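Local coordinates for protein pyocin S5 (Pseudomonas aeruginosa PAO1, PDB 6THK) that kills susceptible Pseudomonas aeruginosa cells as a bacteriocin, probably by forming channels that depolarise the cytoplasmic membrane, at residues Asp77-Leu82 and Ser103-Lys108; Gln348-Ala353 and Ile457-Ala462. The protein carries 1 engineered substitution. All blocks are in the same frame, centred on the assembly; numbering follows the deposited sequence.

Contact 1: Asp77-Leu82 and Ser103-Lys108; sequences DQVDGL and SAVLHK
V105 sends its CG2 methyl toward helix 42-87, where Q78, V79 and L82 receive it from three directions. The evidence for a single focus is that the closest approach of each of the three ends on this one carbon. From Q78 it is the amide nitrogen that arrives, with NE2 3.9 Å from V105 CG2. The Q78 side chain is extended through its first two torsions, CG lying anti to the backbone N (chi1 -170°), and it runs past the valine in the opposite sense, so its terminal amide draws alongside the methyl. V79 comes from another side: its CG2 stands 4.2 Å from V105 CG2 and 4.3 Å from V105 CG1, resting against both branches of the fork. L82, one turn beyond Q78, adds a looser touch, its CD2 being 4.4 Å from V105 CG2. On the valine itself, chi1 of 164° puts CG1 anti to the backbone N and leaves CG2 beside that N, the branch that meets all three partners.

The segments belong to consecutive helices, 42-87 and 95-121, which form a helical hairpin. Their local axes approach to 10.4 Å, with N-to-C directions at 139°, an oblique antiparallel crossing. The V79 and V105 CA atoms, 7.1 Å apart, mark the register. V79 also packs on M102 and L82 on V101, while V105 reaches L184 of helix 157-212, which links the hairpin to the long helix beside it.

Chemically, the contact is dispersion and burial of methyl groups: V79 and V105 are buried, and Q78, exposed, lies at its border. The Q78 amide meets a methyl here rather than a polar partner, so shape and hydrophobicity, not directional bonding, hold these two turns together.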
loop_
_atom_site.group_PDB
_atom_site.type_symbol
_atom_site.label_atom_id
_atom_site.label_comp_id
_atom_site.label_asym_id
_atom_site.label_seq_id
_atom_site.Cartn_x
_atom_site.Cartn_y
_atom_site.Cartn_z
ATOM N N ASP A 77 26.489 21.695 -47.803
ATOM C CA ASP A 77 25.396 22.410 -48.433
ATOM C C ASP A 77 24.280 21.487 -48.942
ATOM O O ASP A 77 23.134 21.937 -49.012
ATOM C CB ASP A 77 25.918 23.356 -49.530
ATOM C CG ASP A 77 26.288 24.731 -48.993
ATOM O OD1 ASP A 77 25.364 25.529 -48.707
ATOM O OD2 ASP A 77 27.498 25.013 -48.866
ATOM N N GLN A 78 24.587 20.210 -49.278
ATOM C CA GLN A 78 23.545 19.266 -49.727
ATOM C C GLN A 78 22.726 18.831 -48.520
ATOM O O GLN A 78 21.504 18.716 -48.624
ATOM C CB GLN A 78 24.120 18.035 -50.462
ATOM C CG GLN A 78 23.038 17.161 -51.138
ATOM C CD GLN A 78 23.513 15.807 -51.632
ATOM O OE1 GLN A 78 24.689 15.591 -51.981
ATOM N NE2 GLN A 78 22.578 14.872 -51.728
ATOM N N VAL A 79 23.400 18.620 -47.376
ATOM C CA VAL A 79 22.776 18.242 -46.102
ATOM C C VAL A 79 21.759 19.322 -45.674
ATOM O O VAL A 79 20.583 19.007 -45.480
ATOM C CB VAL A 79 23.858 17.957 -45.018
ATOM C CG1 VAL A 79 23.292 18.062 -43.600
ATOM C CG2 VAL A 79 24.501 16.592 -45.241
ATOM N N ASP A 80 22.216 20.592 -45.606
ATOM C CA ASP A 80 21.434 21.766 -45.217
ATOM C C ASP A 80 20.275 22.054 -46.172
ATOM O O ASP A 80 19.169 22.329 -45.712
ATOM C CB ASP A 80 22.347 22.998 -45.097
ATOM C CG ASP A 80 23.507 22.865 -44.121
ATOM O OD1 ASP A 80 23.575 21.835 -43.404
ATOM O OD2 ASP A 80 24.356 23.785 -44.083
ATOM N N GLY A 81 20.533 21.971 -47.481
ATOM C CA GLY A 81 19.536 22.206 -48.519
ATOM C C GLY A 81 18.415 21.199 -48.469
ATOM O O GLY A 81 17.262 21.555 -48.704
ATOM N N LEU A 82 18.749 19.940 -48.135
ATOM C CA LEU A 82 17.805 18.826 -47.985
ATOM C C LEU A 82 17.019 18.962 -46.671
ATOM O O LEU A 82 15.816 18.686 -46.640
ATOM C CB LEU A 82 18.584 17.497 -48.020
ATOM C CG LEU A 82 17.871 16.240 -48.511
ATOM C CD1 LEU A 82 17.030 16.518 -49.735
ATOM C CD2 LEU A 82 18.873 15.138 -48.807
ATOM N N SER A 103 22.969 10.628 -42.714
ATOM C CA SER A 103 23.197 9.198 -42.931
ATOM C C SER A 103 22.913 8.829 -44.395
ATOM O O SER A 103 23.709 8.108 -44.996
ATOM C CB SER A 103 22.339 8.356 -41.989
ATOM O OG SER A 103 22.610 8.635 -40.624
ATOM N N ALA A 104 21.798 9.355 -44.967
ATOM C CA ALA A 104 21.350 9.126 -46.342
ATOM C C ALA A 104 22.397 9.595 -47.355
ATOM O O ALA A 104 22.686 8.878 -48.322
ATOM C CB ALA A 104 20.041 9.851 -46.588
ATOM N N VAL A 105 22.950 10.803 -47.116
ATOM C CA VAL A 105 23.977 11.440 -47.930
ATOM C C VAL A 105 25.276 10.622 -47.852
ATOM O O VAL A 105 25.869 10.333 -48.899
ATOM C CB VAL A 105 24.148 12.925 -47.516
ATOM C CG1 VAL A 105 25.447 13.522 -48.042
ATOM C CG2 VAL A 105 22.947 13.748 -47.975
ATOM N N LEU A 106 25.672 10.208 -46.625
ATOM C CA LEU A 106 26.858 9.396 -46.355
ATOM C C LEU A 106 26.783 8.047 -47.022
ATOM O O LEU A 106 27.804 7.581 -47.524
ATOM C CB LEU A 106 27.104 9.231 -44.846
ATOM C CG LEU A 106 28.434 8.610 -44.391
ATOM C CD1 LEU A 106 29.629 9.301 -45.021
ATOM C CD2 LEU A 106 28.564 8.660 -42.884
ATOM N N HIS A 107 25.591 7.416 -47.043
ATOM C CA HIS A 107 25.432 6.106 -47.670
ATOM C C HIS A 107 25.650 6.167 -49.184
ATOM O O HIS A 107 26.253 5.254 -49.761
ATOM C CB HIS A 107 24.095 5.455 -47.303
ATOM C CG HIS A 107 24.160 3.956 -47.306
ATOM N ND1 HIS A 107 25.038 3.267 -46.471
ATOM C CD2 HIS A 107 23.479 3.057 -48.058
ATOM C CE1 HIS A 107 24.860 1.983 -46.743
ATOM N NE2 HIS A 107 23.926 1.808 -47.683
ATOM N N LYS A 108 25.210 7.278 -49.811
ATOM C CA LYS A 108 25.380 7.541 -51.246
ATOM C C LYS A 108 26.861 7.817 -51.563
ATOM O O LYS A 108 27.368 7.327 -52.574
ATOM C CB LYS A 108 24.458 8.698 -51.712
ATOM C CG LYS A 108 24.653 9.191 -53.157
ATOM C CD LYS A 108 24.431 8.113 -54.224
ATOM C CE LYS A 108 24.864 8.574 -55.593
ATOM N NZ LYS A 108 24.897 7.448 -56.564
#

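Contact 2: Gln348-Ala353 and Ile457-Ala462; sequences QLAEGA and IAFATA
F459 turns its ring toward L349 and A350 through two torsions: CG lies beside the backbone N and anti to the carbonyl carbon (chi1 -67°), and chi2 of 5° keeps the CA-CB bond almost in the ring plane. The far half of the ring thus reaches across to helix 340-353. A350 approaches it at CE2 and CZ, with its CB 4.0 Å from F459 CE2 and 4.1 Å from F459 CZ. L349 arrives near CE1, its CD2 lying 4.3 Å from F459 CE1. Both methyl groups come obliquely and from the same side of the ring plane. The backbones stay well apart, as the 9.3 Å between the CA atoms of A350 and F459 attests, so the phenyl ring does the bridging. L349, A350 and F459 are all buried.

Within helix 451-464, T461 turns its hydroxyl back to the preceding turn: OG1 donates to I457 O at 2.7 Å, with a C=O...donor angle of 154°. The T461 backbone N reaches the same oxygen from the opposite face of the carbonyl plane. This double use satisfies a buried polar group, and T461 OG1 is also bonded to Y423 OH.

The surroundings are all helices and connecting loops. The F459 ring also meets F330, and F410 touches both F459 and A350. L349 continues onto M476 of helix 468-481, whose V475 and T479 pack on A458. The contact therefore joins helix 340-353 to the predicted membrane-spanning region, consistent with the hydrophobic helical hairpin that soluble channel-forming colicins keep wrapped inside other helices.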
loop_
_atom_site.group_PDB
_atom_site.type_symbol
_atom_site.label_atom_id
_atom_site.label_comp_id
_atom_site.label_asym_id
_atom_site.label_seq_id
_atom_site.Cartn_x
_atom_site.Cartn_y
_atom_site.Cartn_z
ATOM N N GLN A 348 -39.793 -15.077 42.175
ATOM C CA GLN A 348 -40.971 -14.258 41.895
ATOM C C GLN A 348 -40.651 -12.777 42.102
ATOM O O GLN A 348 -41.184 -11.942 41.363
ATOM C CB GLN A 348 -42.162 -14.671 42.753
ATOM C CG GLN A 348 -42.885 -15.914 42.224
ATOM C CD GLN A 348 -44.269 -16.013 42.801
ATOM O OE1 GLN A 348 -45.083 -15.104 42.656
ATOM N NE2 GLN A 348 -44.562 -17.111 43.483
ATOM N N LEU A 349 -39.757 -12.452 43.079
ATOM C CA LEU A 349 -39.329 -11.074 43.312
ATOM C C LEU A 349 -38.609 -10.540 42.075
ATOM O O LEU A 349 -38.983 -9.487 41.574
ATOM C CB LEU A 349 -38.463 -10.931 44.593
ATOM C CG LEU A 349 -38.071 -9.498 44.991
ATOM C CD1 LEU A 349 -39.289 -8.695 45.445
ATOM C CD2 LEU A 349 -37.053 -9.504 46.114
ATOM N N ALA A 350 -37.621 -11.303 41.553
ATOM C CA ALA A 350 -36.839 -10.974 40.359
ATOM C C ALA A 350 -37.667 -10.864 39.073
ATOM O O ALA A 350 -37.407 -9.971 38.247
ATOM C CB ALA A 350 -35.722 -11.983 40.174
ATOM N N GLU A 351 -38.651 -11.781 38.891
ATOM C CA GLU A 351 -39.524 -11.799 37.710
ATOM C C GLU A 351 -40.568 -10.677 37.733
ATOM O O GLU A 351 -40.857 -10.083 36.691
ATOM C CB GLU A 351 -40.216 -13.157 37.569
ATOM C CG GLU A 351 -41.034 -13.311 36.296
ATOM C CD GLU A 351 -40.326 -13.065 34.969
ATOM O OE1 GLU A 351 -39.088 -13.268 34.886
ATOM O OE2 GLU A 351 -41.035 -12.739 33.989
ATOM N N GLY A 352 -41.130 -10.420 38.905
ATOM C CA GLY A 352 -42.128 -9.377 39.093
ATOM C C GLY A 352 -41.582 -7.966 39.001
ATOM O O GLY A 352 -42.365 -7.021 38.913
ATOM N N ALA A 353 -40.235 -7.810 39.048
ATOM C CA ALA A 353 -39.535 -6.510 38.957
ATOM C C ALA A 353 -39.197 -6.180 37.501
ATOM O O ALA A 353 -39.004 -5.014 37.145
ATOM C CB ALA A 353 -38.261 -6.546 39.786
ATOM N N ILE A 457 -29.654 -5.772 44.768
ATOM C CA ILE A 457 -29.220 -5.337 46.082
ATOM C C ILE A 457 -29.681 -6.342 47.136
ATOM O O ILE A 457 -28.920 -6.715 48.019
ATOM C CB ILE A 457 -29.773 -3.939 46.395
ATOM C CG1 ILE A 457 -28.990 -2.886 45.622
ATOM C CG2 ILE A 457 -29.733 -3.662 47.881
ATOM C CD1 ILE A 457 -29.573 -1.501 45.717
ATOM N N ALA A 458 -30.930 -6.778 47.026
ATOM C CA ALA A 458 -31.514 -7.782 47.933
ATOM C C ALA A 458 -30.740 -9.099 47.887
ATOM O O ALA A 458 -30.386 -9.655 48.920
ATOM C CB ALA A 458 -32.975 -8.014 47.571
ATOM N N PHE A 459 -30.459 -9.570 46.692
ATOM C CA PHE A 459 -29.737 -10.810 46.435
ATOM C C PHE A 459 -28.242 -10.691 46.815
ATOM O O PHE A 459 -27.719 -11.617 47.440
ATOM C CB PHE A 459 -29.927 -11.250 44.967
ATOM C CG PHE A 459 -31.326 -11.685 44.534
ATOM C CD1 PHE A 459 -32.410 -11.590 45.406
ATOM C CD2 PHE A 459 -31.556 -12.182 43.252
ATOM C CE1 PHE A 459 -33.692 -12.014 45.012
ATOM C CE2 PHE A 459 -32.832 -12.598 42.863
ATOM C CZ PHE A 459 -33.888 -12.519 43.749
ATOM N N ALA A 460 -27.561 -9.550 46.466
ATOM C CA ALA A 460 -26.130 -9.314 46.802
ATOM C C ALA A 460 -25.908 -9.393 48.323
ATOM O O ALA A 460 -24.891 -9.928 48.778
ATOM C CB ALA A 460 -25.658 -7.963 46.266
ATOM N N THR A 461 -26.910 -8.929 49.096
ATOM C CA THR A 461 -26.946 -8.990 50.561
ATOM C C THR A 461 -26.909 -10.449 51.074
ATOM O O THR A 461 -26.113 -10.745 51.950
ATOM C CB THR A 461 -28.162 -8.214 51.071
ATOM O OG1 THR A 461 -28.048 -6.870 50.608
ATOM C CG2 THR A 461 -28.256 -8.207 52.579
ATOM N N ALA A 462 -27.751 -11.357 50.529
ATOM C CA ALA A 462 -27.803 -12.771 50.925
ATOM C C ALA A 462 -26.482 -13.500 50.709
ATOM O O ALA A 462 -26.231 -14.485 51.385
ATOM C CB ALA A 462 -28.898 -13.482 50.150
#

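The two contacts lie on opposite sides of the centre of a very elongated chain: their centres are 111 Å apart, their nearest atoms about 100 Å, and they do not touch. They follow each other in series, contact 1 joining two helices linked by a short loop before contact 2 brings together segments more than 100 residues apart. Contact 1 is partly buried and away from the zinc sites. Contact 2 is wholly buried in the pore-forming region, where the L349 side chain is about 14 Å from a bound zinc ion and about 11 Å from that of the zinc ligand E489. Neither contact contributes a metal ligand.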